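PDB 4UWM: 3,6-diketocamphane 1,6 monooxygenase from Pseudomonas putida, which uses FMNH2 and molecular oxygen to convert (1S,4S)-bornane-2,5-dione into the lactone (1S,4S)-5-oxo-1,2-campholide, allowing growth on (-)-camphor. Local coordinates for residues 1-6 with 339-344; 8-13 with 345-350; 219-224 with 252-257; 274-279 with 349-354. One frame throughout, in Å; residues are numbered along the deposited sequence.

Interaction 1 of 4, residues 1-6 with 339-344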
# COMPACT_ATOMS: atom_id res chain seq x y z
N MET A 1 15.83 31.22 0.27
CA MET A 1 16.59 30.47 1.31
C MET A 1 17.57 29.48 0.67
O MET A 1 17.96 29.64 -0.50
CB MET A 1 15.63 29.75 2.27
CG MET A 1 14.55 30.64 2.91
SD MET A 1 15.16 31.83 4.13
CE MET A 1 13.62 32.57 4.68
N ALA A 2 17.97 28.46 1.43
CA ALA A 2 18.92 27.46 0.95
C ALA A 2 18.29 26.43 0.00
O ALA A 2 17.08 26.17 0.07
CB ALA A 2 19.59 26.76 2.14
N MET A 3 19.10 25.89 -0.89
CA MET A 3 18.74 24.71 -1.69
C MET A 3 18.53 23.54 -0.73
O MET A 3 19.32 23.36 0.20
CB MET A 3 19.86 24.39 -2.69
CG MET A 3 19.58 23.23 -3.63
SD MET A 3 21.06 22.56 -4.41
CE MET A 3 21.90 21.86 -2.98
N GLU A 4 17.45 22.78 -0.93
CA GLU A 4 17.16 21.64 -0.06
C GLU A 4 17.88 20.39 -0.55
O GLU A 4 18.23 20.31 -1.73
CB GLU A 4 15.65 21.38 0.01
CG GLU A 4 14.82 22.46 0.69
CD GLU A 4 15.02 22.53 2.21
OE1 GLU A 4 15.69 21.66 2.80
OE2 GLU A 4 14.49 23.47 2.83
N THR A 5 18.09 19.43 0.36
CA THR A 5 18.57 18.10 -0.01
C THR A 5 17.36 17.13 -0.07
O THR A 5 16.51 17.13 0.82
CB THR A 5 19.63 17.55 0.97
OG1 THR A 5 20.70 18.50 1.10
CG2 THR A 5 20.25 16.23 0.46
N GLY A 6 17.30 16.33 -1.14
CA GLY A 6 16.30 15.26 -1.28
C GLY A 6 16.95 13.92 -1.58
O GLY A 6 18.13 13.85 -1.93
N GLY A 339 21.17 28.76 -13.61
CA GLY A 339 20.23 29.49 -12.76
C GLY A 339 19.92 28.74 -11.47
O GLY A 339 19.46 29.33 -10.49
N GLY A 340 20.16 27.43 -11.48
CA GLY A 340 19.96 26.59 -10.29
C GLY A 340 18.61 25.89 -10.18
O GLY A 340 17.85 25.80 -11.16
N TRP A 341 18.31 25.40 -8.99
CA TRP A 341 17.11 24.60 -8.71
C TRP A 341 16.86 24.63 -7.22
O TRP A 341 17.74 25.04 -6.45
CB TRP A 341 17.29 23.15 -9.17
CG TRP A 341 18.53 22.49 -8.59
CD1 TRP A 341 18.68 21.97 -7.33
CD2 TRP A 341 19.80 22.31 -9.24
NE1 TRP A 341 19.95 21.48 -7.16
CE2 TRP A 341 20.66 21.67 -8.32
CE3 TRP A 341 20.29 22.64 -10.51
CZ2 TRP A 341 21.98 21.35 -8.63
CZ3 TRP A 341 21.61 22.31 -10.82
CH2 TRP A 341 22.43 21.67 -9.89
N GLY A 342 15.68 24.20 -6.80
CA GLY A 342 15.33 24.20 -5.39
C GLY A 342 15.77 23.00 -4.56
O GLY A 342 16.06 23.14 -3.38
N THR A 343 15.78 21.80 -5.17
CA THR A 343 16.13 20.58 -4.42
C THR A 343 17.14 19.75 -5.18
O THR A 343 16.95 19.43 -6.38
CB THR A 343 14.89 19.68 -4.09
OG1 THR A 343 13.96 20.42 -3.30
CG2 THR A 343 15.31 18.45 -3.28
N LEU A 344 18.22 19.38 -4.49
CA LEU A 344 19.19 18.47 -5.06
C LEU A 344 18.74 17.07 -4.67
O LEU A 344 18.80 16.68 -3.49
CB LEU A 344 20.59 18.75 -4.49
CG LEU A 344 21.66 17.75 -4.92
CD1 LEU A 344 22.08 18.00 -6.35
CD2 LEU A 344 22.86 17.78 -3.97

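Interaction 2 of 4, residues 8-13 with 345-350. With FMN (flavin mononucleotide), chain C.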
# COMPACT_ATOMS: atom_id res chain seq x y z
N ILE A 8 16.22 10.33 -3.82
CA ILE A 8 15.40 9.57 -4.74
C ILE A 8 15.79 8.08 -4.68
O ILE A 8 16.95 7.72 -4.84
CB ILE A 8 15.29 10.16 -6.17
CG1 ILE A 8 14.30 9.32 -7.01
CG2 ILE A 8 16.64 10.30 -6.85
CD1 ILE A 8 13.78 10.00 -8.25
N PHE A 9 14.79 7.24 -4.41
CA PHE A 9 14.96 5.81 -4.17
C PHE A 9 14.25 5.09 -5.31
O PHE A 9 13.04 4.78 -5.23
CB PHE A 9 14.34 5.48 -2.83
CG PHE A 9 14.77 4.17 -2.22
CD1 PHE A 9 16.06 3.99 -1.73
CD2 PHE A 9 13.84 3.14 -2.06
CE1 PHE A 9 16.42 2.77 -1.14
CE2 PHE A 9 14.19 1.94 -1.48
CZ PHE A 9 15.49 1.75 -1.02
N HIS A 10 15.00 4.82 -6.37
CA HIS A 10 14.44 4.17 -7.55
C HIS A 10 13.76 2.81 -7.39
O HIS A 10 12.70 2.60 -7.99
CB HIS A 10 15.39 4.18 -8.75
CG HIS A 10 15.29 5.43 -9.53
ND1 HIS A 10 16.14 6.50 -9.35
CD2 HIS A 10 14.39 5.82 -10.47
CE1 HIS A 10 15.78 7.48 -10.15
NE2 HIS A 10 14.73 7.10 -10.85
N PRO A 11 14.34 1.87 -6.65
CA PRO A 11 15.72 1.93 -6.14
C PRO A 11 16.68 1.37 -7.19
O PRO A 11 16.26 1.09 -8.33
CB PRO A 11 15.66 1.01 -4.95
CG PRO A 11 14.71 -0.05 -5.39
CD PRO A 11 13.63 0.68 -6.17
N TYR A 12 17.95 1.22 -6.84
CA TYR A 12 18.87 0.42 -7.65
C TYR A 12 19.47 -0.67 -6.76
O TYR A 12 20.56 -0.50 -6.20
CB TYR A 12 19.99 1.28 -8.27
CG TYR A 12 19.49 2.26 -9.32
CD1 TYR A 12 19.00 1.80 -10.55
CD2 TYR A 12 19.51 3.64 -9.10
CE1 TYR A 12 18.53 2.69 -11.51
CE2 TYR A 12 19.04 4.53 -10.06
CZ TYR A 12 18.56 4.04 -11.27
OH TYR A 12 18.09 4.88 -12.25
N MET A 13 18.72 -1.75 -6.60
CA MET A 13 19.11 -2.86 -5.74
C MET A 13 19.84 -3.89 -6.58
O MET A 13 19.35 -4.27 -7.65
CB MET A 13 17.90 -3.54 -5.08
CG MET A 13 17.02 -2.68 -4.16
SD MET A 13 17.92 -1.90 -2.79
CE MET A 13 18.32 -3.30 -1.76
N GLN A 345 18.27 16.32 -5.67
CA GLN A 345 17.64 15.03 -5.39
C GLN A 345 18.70 13.96 -5.53
O GLN A 345 19.04 13.58 -6.64
CB GLN A 345 16.43 14.79 -6.30
CG GLN A 345 15.31 13.96 -5.65
CD GLN A 345 14.46 14.76 -4.66
OE1 GLN A 345 14.10 15.91 -4.91
NE2 GLN A 345 14.12 14.13 -3.53
N VAL A 346 19.20 13.48 -4.40
CA VAL A 346 20.31 12.52 -4.41
C VAL A 346 19.86 11.08 -4.69
O VAL A 346 19.01 10.55 -3.97
CB VAL A 346 21.09 12.59 -3.08
CG1 VAL A 346 22.26 11.61 -3.10
CG2 VAL A 346 21.57 14.02 -2.84
N GLU A 347 20.45 10.47 -5.71
CA GLU A 347 20.12 9.09 -6.08
C GLU A 347 20.64 8.10 -5.05
O GLU A 347 21.84 8.07 -4.75
CB GLU A 347 20.72 8.74 -7.44
CG GLU A 347 20.09 9.42 -8.65
CD GLU A 347 18.76 8.80 -9.10
OE1 GLU A 347 18.33 7.75 -8.55
OE2 GLU A 347 18.14 9.39 -10.01
N ALA A 348 19.74 7.29 -4.49
CA ALA A 348 20.12 6.31 -3.49
C ALA A 348 20.65 5.05 -4.16
O ALA A 348 20.06 4.56 -5.15
CB ALA A 348 18.96 5.98 -2.55
N HIS A 349 21.76 4.53 -3.66
CA HIS A 349 22.31 3.28 -4.20
C HIS A 349 22.34 2.15 -3.17
O HIS A 349 22.06 2.36 -2.01
CB HIS A 349 23.67 3.53 -4.84
CG HIS A 349 23.55 4.03 -6.24
ND1 HIS A 349 23.42 3.18 -7.32
CD2 HIS A 349 23.43 5.29 -6.73
CE1 HIS A 349 23.29 3.90 -8.42
NE2 HIS A 349 23.31 5.18 -8.09
N ASP A 350 22.66 0.94 -3.61
CA ASP A 350 22.55 -0.22 -2.74
C ASP A 350 23.73 -0.31 -1.76
O ASP A 350 24.70 -1.04 -2.01
CB ASP A 350 22.43 -1.51 -3.57
CG ASP A 350 22.09 -2.72 -2.72
OD1 ASP A 350 22.18 -2.65 -1.49
OD2 ASP A 350 21.74 -3.75 -3.30
N1 FMN C . 10.32 8.68 -14.38
C2 FMN C . 9.74 8.84 -13.16
O2 FMN C . 8.51 9.06 -13.09
N3 FMN C . 10.43 8.76 -12.00
C4 FMN C . 11.75 8.53 -11.98
O4 FMN C . 12.34 8.47 -10.88
C4A FMN C . 12.47 8.34 -13.27
N5 FMN C . 13.80 8.10 -13.32
C5A FMN C . 14.44 7.93 -14.51
C6 FMN C . 15.82 7.68 -14.52
C7 FMN C . 16.49 7.51 -15.73
C7M FMN C . 17.98 7.24 -15.73
C8 FMN C . 15.73 7.59 -17.01
C8M FMN C . 16.41 7.41 -18.34
C9 FMN C . 14.36 7.84 -17.00
C9A FMN C . 13.68 8.01 -15.79
N10 FMN C . 12.28 8.27 -15.77
C10 FMN C . 11.65 8.44 -14.51
C1' FMN C . 11.51 8.34 -17.02
C2' FMN C . 11.33 9.77 -17.50
O2' FMN C . 10.88 10.56 -16.39
C3' FMN C . 10.29 9.84 -18.62
O3' FMN C . 10.98 9.77 -19.88
C4' FMN C . 9.46 11.12 -18.52
O4' FMN C . 8.45 10.98 -17.52
C5' FMN C . 8.82 11.54 -19.84
O5' FMN C . 9.72 12.49 -20.41
P FMN C . 9.34 13.46 -21.62
O1P FMN C . 7.92 13.88 -21.45
O2P FMN C . 10.33 14.56 -21.39
O3P FMN C . 9.61 12.60 -22.83
O HOH W 1 17.79 5.14 -6.32
O HOH W 2 22.98 0.42 -6.46
O HOH W 3 19.19 1.50 -4.28
O HOH W 4 18.03 7.87 -12.53

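Interaction 3 of 4, residues 219-224 with 252-257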
# COMPACT_ATOMS: atom_id res chain seq x y z
N LYS A 219 4.90 20.59 -9.97
CA LYS A 219 6.31 20.62 -9.61
C LYS A 219 7.13 19.89 -10.68
O LYS A 219 6.85 18.73 -10.99
CB LYS A 219 6.47 19.98 -8.22
CG LYS A 219 7.90 19.75 -7.76
CD LYS A 219 7.91 19.08 -6.38
CE LYS A 219 9.31 18.84 -5.86
NZ LYS A 219 9.99 20.13 -5.51
N PRO A 220 8.14 20.57 -11.28
CA PRO A 220 8.95 19.88 -12.27
C PRO A 220 10.12 19.09 -11.62
O PRO A 220 10.76 19.57 -10.68
CB PRO A 220 9.47 21.04 -13.14
CG PRO A 220 9.64 22.17 -12.15
CD PRO A 220 8.51 22.00 -11.16
N VAL A 221 10.39 17.89 -12.12
CA VAL A 221 11.50 17.06 -11.63
C VAL A 221 12.31 16.68 -12.86
O VAL A 221 11.78 16.13 -13.81
CB VAL A 221 11.00 15.77 -10.88
CG1 VAL A 221 12.18 15.00 -10.28
CG2 VAL A 221 10.01 16.12 -9.78
N SER A 222 13.61 16.98 -12.84
CA SER A 222 14.47 16.66 -13.96
C SER A 222 15.57 15.70 -13.52
O SER A 222 16.08 15.81 -12.40
CB SER A 222 15.13 17.93 -14.53
OG SER A 222 14.17 18.90 -14.95
N ILE A 223 15.92 14.77 -14.39
CA ILE A 223 17.10 13.94 -14.20
C ILE A 223 18.26 14.64 -14.91
O ILE A 223 18.18 14.92 -16.10
CB ILE A 223 16.93 12.52 -14.78
CG1 ILE A 223 15.57 11.89 -14.38
CG2 ILE A 223 18.10 11.63 -14.39
CD1 ILE A 223 15.38 11.55 -12.91
N PHE A 224 19.33 14.95 -14.18
CA PHE A 224 20.42 15.72 -14.81
C PHE A 224 21.06 14.93 -15.93
O PHE A 224 21.54 13.82 -15.71
CB PHE A 224 21.50 16.17 -13.83
CG PHE A 224 22.57 17.01 -14.46
CD1 PHE A 224 22.29 18.30 -14.91
CD2 PHE A 224 23.86 16.52 -14.62
CE1 PHE A 224 23.27 19.09 -15.49
CE2 PHE A 224 24.85 17.29 -15.21
CZ PHE A 224 24.56 18.58 -15.65
N ARG A 252 10.90 25.23 -6.67
CA ARG A 252 10.08 24.03 -6.76
C ARG A 252 10.73 22.98 -7.68
O ARG A 252 10.38 21.80 -7.63
CB ARG A 252 8.67 24.37 -7.25
CG ARG A 252 7.87 25.27 -6.31
CD ARG A 252 6.46 25.53 -6.84
NE ARG A 252 5.65 24.30 -6.95
CZ ARG A 252 4.67 24.11 -7.84
NH1 ARG A 252 4.35 25.06 -8.72
NH2 ARG A 252 3.98 22.97 -7.86
N HIS A 253 11.67 23.42 -8.52
CA HIS A 253 12.38 22.53 -9.42
C HIS A 253 13.29 21.58 -8.63
O HIS A 253 14.08 22.02 -7.80
CB HIS A 253 13.19 23.34 -10.44
CG HIS A 253 13.63 22.55 -11.63
ND1 HIS A 253 14.47 23.06 -12.59
CD2 HIS A 253 13.34 21.28 -12.02
CE1 HIS A 253 14.68 22.15 -13.53
NE2 HIS A 253 14.00 21.06 -13.21
N ALA A 254 13.11 20.28 -8.86
CA ALA A 254 13.97 19.26 -8.25
C ALA A 254 14.80 18.60 -9.33
O ALA A 254 14.30 18.27 -10.41
CB ALA A 254 13.14 18.22 -7.49
N VAL A 255 16.10 18.45 -9.06
CA VAL A 255 17.02 17.92 -10.06
C VAL A 255 17.79 16.77 -9.44
O VAL A 255 18.43 16.94 -8.39
CB VAL A 255 18.01 18.99 -10.59
CG1 VAL A 255 18.92 18.38 -11.66
CG2 VAL A 255 17.26 20.18 -11.17
N SER A 256 17.73 15.62 -10.10
CA SER A 256 18.37 14.40 -9.62
C SER A 256 19.82 14.29 -10.12
O SER A 256 20.06 14.44 -11.32
CB SER A 256 17.55 13.18 -10.06
OG SER A 256 18.24 11.97 -9.82
N HIS A 257 20.74 14.03 -9.21
CA HIS A 257 22.16 13.91 -9.49
C HIS A 257 22.69 12.69 -8.75
O HIS A 257 22.17 12.33 -7.68
CB HIS A 257 22.94 15.12 -8.94
CG HIS A 257 22.76 16.39 -9.71
ND1 HIS A 257 23.51 16.70 -10.83
CD2 HIS A 257 21.93 17.44 -9.51
CE1 HIS A 257 23.14 17.88 -11.29
NE2 HIS A 257 22.19 18.35 -10.50

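Interaction 4 of 4, residues 274-279 with 349-354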
# COMPACT_ATOMS: atom_id res chain seq x y z
N GLU A 274 35.00 2.31 -6.46
CA GLU A 274 35.14 0.97 -5.92
C GLU A 274 33.91 0.46 -5.18
O GLU A 274 33.87 -0.71 -4.80
CB GLU A 274 36.38 0.89 -5.01
CG GLU A 274 37.71 0.94 -5.76
CD GLU A 274 38.94 0.93 -4.86
OE1 GLU A 274 38.83 0.63 -3.65
OE2 GLU A 274 40.05 1.23 -5.36
N GLY A 275 32.90 1.31 -5.00
CA GLY A 275 31.70 0.92 -4.24
C GLY A 275 30.43 0.64 -5.05
O GLY A 275 30.49 0.44 -6.26
N PRO A 276 29.27 0.59 -4.36
CA PRO A 276 27.94 0.33 -4.95
C PRO A 276 27.61 1.19 -6.18
O PRO A 276 27.06 0.67 -7.13
CB PRO A 276 26.99 0.68 -3.81
CG PRO A 276 27.76 0.29 -2.58
CD PRO A 276 29.20 0.64 -2.88
N ILE A 277 27.94 2.47 -6.13
CA ILE A 277 27.66 3.39 -7.25
C ILE A 277 28.41 2.99 -8.52
O ILE A 277 27.80 2.74 -9.56
CB ILE A 277 27.91 4.87 -6.86
CG1 ILE A 277 27.05 5.23 -5.64
CG2 ILE A 277 27.67 5.82 -8.03
CD1 ILE A 277 27.44 6.51 -4.92
N GLY A 278 29.73 2.85 -8.42
CA GLY A 278 30.52 2.41 -9.56
C GLY A 278 30.09 1.06 -10.08
O GLY A 278 30.08 0.83 -11.28
N TYR A 279 29.71 0.15 -9.16
CA TYR A 279 29.23 -1.18 -9.54
C TYR A 279 27.95 -1.12 -10.40
O TYR A 279 27.85 -1.78 -11.45
CB TYR A 279 28.99 -2.07 -8.30
CG TYR A 279 28.50 -3.45 -8.67
CD1 TYR A 279 29.39 -4.42 -9.15
CD2 TYR A 279 27.15 -3.77 -8.59
CE1 TYR A 279 28.93 -5.68 -9.53
CE2 TYR A 279 26.69 -5.02 -8.96
CZ TYR A 279 27.59 -5.97 -9.42
OH TYR A 279 27.14 -7.21 -9.79
N HIS A 349 21.76 4.53 -3.66
CA HIS A 349 22.31 3.28 -4.20
C HIS A 349 22.34 2.15 -3.17
O HIS A 349 22.06 2.36 -2.01
CB HIS A 349 23.67 3.53 -4.84
CG HIS A 349 23.55 4.03 -6.24
ND1 HIS A 349 23.42 3.18 -7.32
CD2 HIS A 349 23.43 5.29 -6.73
CE1 HIS A 349 23.29 3.90 -8.42
NE2 HIS A 349 23.31 5.18 -8.09
N ASP A 350 22.66 0.94 -3.61
CA ASP A 350 22.55 -0.22 -2.74
C ASP A 350 23.73 -0.31 -1.76
O ASP A 350 24.70 -1.04 -2.01
CB ASP A 350 22.43 -1.51 -3.57
CG ASP A 350 22.09 -2.72 -2.72
OD1 ASP A 350 22.18 -2.65 -1.49
OD2 ASP A 350 21.74 -3.75 -3.30
N TYR A 351 23.60 0.42 -0.65
CA TYR A 351 24.53 0.42 0.47
C TYR A 351 24.00 -0.33 1.68
O TYR A 351 24.48 -0.16 2.82
CB TYR A 351 24.83 1.85 0.87
CG TYR A 351 25.99 2.46 0.14
CD1 TYR A 351 27.31 2.24 0.58
CD2 TYR A 351 25.79 3.26 -0.97
CE1 TYR A 351 28.39 2.82 -0.09
CE2 TYR A 351 26.86 3.84 -1.64
CZ TYR A 351 28.15 3.62 -1.19
OH TYR A 351 29.19 4.19 -1.87
N TYR A 352 23.02 -1.19 1.44
CA TYR A 352 22.34 -1.90 2.50
C TYR A 352 23.32 -2.74 3.36
O TYR A 352 23.13 -2.81 4.57
CB TYR A 352 21.30 -2.83 1.91
CG TYR A 352 20.47 -3.61 2.91
CD1 TYR A 352 19.79 -2.97 3.94
CD2 TYR A 352 20.34 -4.99 2.79
CE1 TYR A 352 19.00 -3.68 4.83
CE2 TYR A 352 19.56 -5.70 3.68
CZ TYR A 352 18.88 -5.04 4.68
OH TYR A 352 18.09 -5.77 5.55
N ASP A 353 24.33 -3.35 2.73
CA ASP A 353 25.31 -4.19 3.48
C ASP A 353 26.23 -3.41 4.41
O ASP A 353 26.67 -3.94 5.44
CB ASP A 353 26.17 -5.05 2.55
CG ASP A 353 25.39 -6.17 1.91
OD1 ASP A 353 24.35 -6.57 2.46
OD2 ASP A 353 25.84 -6.69 0.87
N ASP A 354 26.54 -2.17 4.05
CA ASP A 354 27.54 -1.41 4.74
C ASP A 354 27.25 0.07 4.54
O ASP A 354 27.89 0.73 3.73
CB ASP A 354 28.92 -1.84 4.21
CG ASP A 354 30.08 -1.17 4.90
OD1 ASP A 354 29.93 -0.61 6.01
OD2 ASP A 354 31.18 -1.22 4.31
O HOH W 5 29.90 3.85 -4.27

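Interaction 1 of 4, residues 1-6 with 339-344
Met3 reaches across to Trp341 and Leu344 with the outer half of its side chain. Its SD lies 3.2 Å from Trp341 NE1 and 4.1 Å from the centroid of the indole's five-membered ring. The line from centroid to sulfur runs 57° off the ring normal, so this Met-aromatic contact is oblique. A bend at the last torsion (chi3 67°) turns the methyl away from the indole toward Leu344, leaving Met3 CE 3.7 Å from Leu344 CB. Nearer the backbone, Met3 CG passes 3.5 Å from Gly342 O.

That same carbonyl accepts the first of three parallel-strand hydrogen bonds, Glu4 N to Gly342 O at 2.8 Å. Glu4 also receives Leu344 N on its O at 2.9 Å, so its two backbone groups straddle Thr343. The pairing continues with Gly6 N to Leu344 O at 2.8 Å, where the donor stands 36° out of the carbonyl plane. Thr343 CG2 packs 3.6 Å from Gly6 N.

In the second shell, Phe335 meets the Trp341 ring edge-to-face, and His257 touches it from strand 254-261. Gly342 is backbone-bonded to His253, while Thr5 pairs with Asp39 beyond the first strand. The contact thus joins the first and last strands of the TIM-type barrel, closing the cylinder. Backbone bonds carry the polar side of this closure; the side-chain part is sulfur, indole and aliphatic carbon. Two buried polar atoms, Trp341 O and Trp341 NE1, have no hydrogen-bond partner in the model, although NE1 has the polarisable Met3 sulfur beside it.

Interaction 2 of 4, residues 8-13 with 345-350
His10 and Glu347 meet in a His-carboxylate hydrogen bond, His10 ND1 to Glu347 OE1 at 2.6 Å. The acceptor uses its syn lone pair, and ring and carboxylate lie only 13° apart, yet the bond is short and bent, with 130° at the hydrogen. At the other side of the imidazole, His10 NE2 donates to FMN N5 at 2.8 Å. Glu347 is therefore a second-shell residue to the flavin, fixing how the His10 ring is turned. Its chain folds at chi2 and runs beside Ile8, whose CG2 lies 3.4 Å from Glu347 CD. Tyr12 OH stands over one face of His10. Glu347 OE2 is bonded by Ser256 OG and by a water that also reaches Tyr12 OH. Backbone bonds from Ile8 N to Val346 O and from Ala348 N to Ile8 O, both 2.8 Å, complete this tight end.

From His10 onward no direct backbone hydrogen bond joins the two segments, and waters bridge them. One donates to Tyr12 O at 2.6 Å and accepts from Asp350 N at 2.9 Å. The Tyr12 and His349 rings are nearly parallel (17°), yet their centroids are 5.4 Å apart and they barely overlap.

Asp350 forms a salt bridge with Arg17. Helix 19-35 packs on Phe9 and Met13, helix 276-291 covers Tyr12 and His349, and the paired strands 4-9 and 343-347 have strands 40-43 and 254-261 as their further neighbours.

Interaction 3 of 4, residues 219-224 with 252-257
Val221, Ser222 and Ile223 pair in parallel with Ala254, Val255 and Ser256, joining the two strands of a beta-alpha-beta unit whose connection is helix 227-244. The strand axes approach to 4.7 Å and cross at -19°, the usual twist of neighbouring parallel strands. Side chains alternate: Val221 and Ile223 lie on the face where Ile223 touches FMN, whereas Ser222 and Val255 lie on the other.

On that second face, the Ser222 hydroxyl comes in the plane of the His253 ring, OG to NE2 at 2.8 Å. His233 of the connecting helix is a further partner of Ser222 OG. Val255 CG2 sits over the centre of the same imidazole, 3.9 Å above its plane, so one face is packed while the edge is bonded.

Just past the end of strand 219-223, Phe224 meets His257 obliquely, their planes at 32°. Phe224 CB makes a CH-pi contact over the His257 face, and His257 CE1 comes over the phenyl face, 3.3 Å from Phe224 CG.

At the opposite end, Arg252 forms a salt bridge with Glu197. Lys219 stays extended until its last torsion turns (chi4 70°), which brings NZ to Arg252 O at 2.7 Å.

Interaction 4 of 4, residues 274-279 with 349-354
Pro276 lays its ring across the face of Tyr351, the two side chains crossing at about a right angle. Pro276 CG is 3.5 Å from the centroid of the Tyr351 ring and only 7° off its normal, which defines a well-centred CH-pi contact. Pro276 CD shifts toward the hydroxyl end, 3.6 Å from Tyr351 CZ. On the backbone side, Pro276 CB touches Asp350 O at 3.4 Å, so the pyrrolidine fills the angle between the loop and its tyrosine.

Ile277 works between two rings. Its CG1, placed beside the backbone N by a chi1 of -57°, packs on the imidazole, 3.7 Å from His349 CG, while the same atom lies near the plane of Tyr351 at its edge, 4.2 Å from Tyr351 CE2. Ile277 CA comes over the rim of the His349 face. The side chain of His349 is about 10 Å from FMN.

No direct hydrogen bond crosses this contact. A water accepts from Ile277 N at 3.0 Å and lies close to Tyr351 OH, at a distance short enough to be treated with caution. It thus serves an amide of the first helical turn, while Tyr279 N closes that turn on Gly275 O, the N-cap residue.

The loop is folded by an inverse gamma turn centred on Asp350, with a weak bond from Tyr351 N to His349 O at 2.8 Å. Trp358 of helix 356-369 stacks with Tyr351, and Phe260 packs against both Tyr351 and Ile277. Geometrically this is a proline-led helix N terminus docked on an aromatic loop after a barrel strand, a position that in TIM-type barrels belongs to the catalytic rim.

In the fold
Interactions 1 and 2 follow one another along the same strand pair, 4-9 with 343-347, their centres about 18 Å apart: the first at the strand starts, the second where they run out at the flavin. Interaction 3 pairs 219-223 with 254-261, which also flanks 343-347; its centre lies about 9 Å from that of interaction 1 and about 14 Å from that of interaction 2. In sequence it falls wholly between their segments. Segment 274-279 follows it, and interaction 4 ends on the same stretch as interaction 2, sharing His349 and Asp350; it packs the loop after strand 343-347 against the start of helix 276-291. Barrel closure joins first and last strands and places distant segments around FMN.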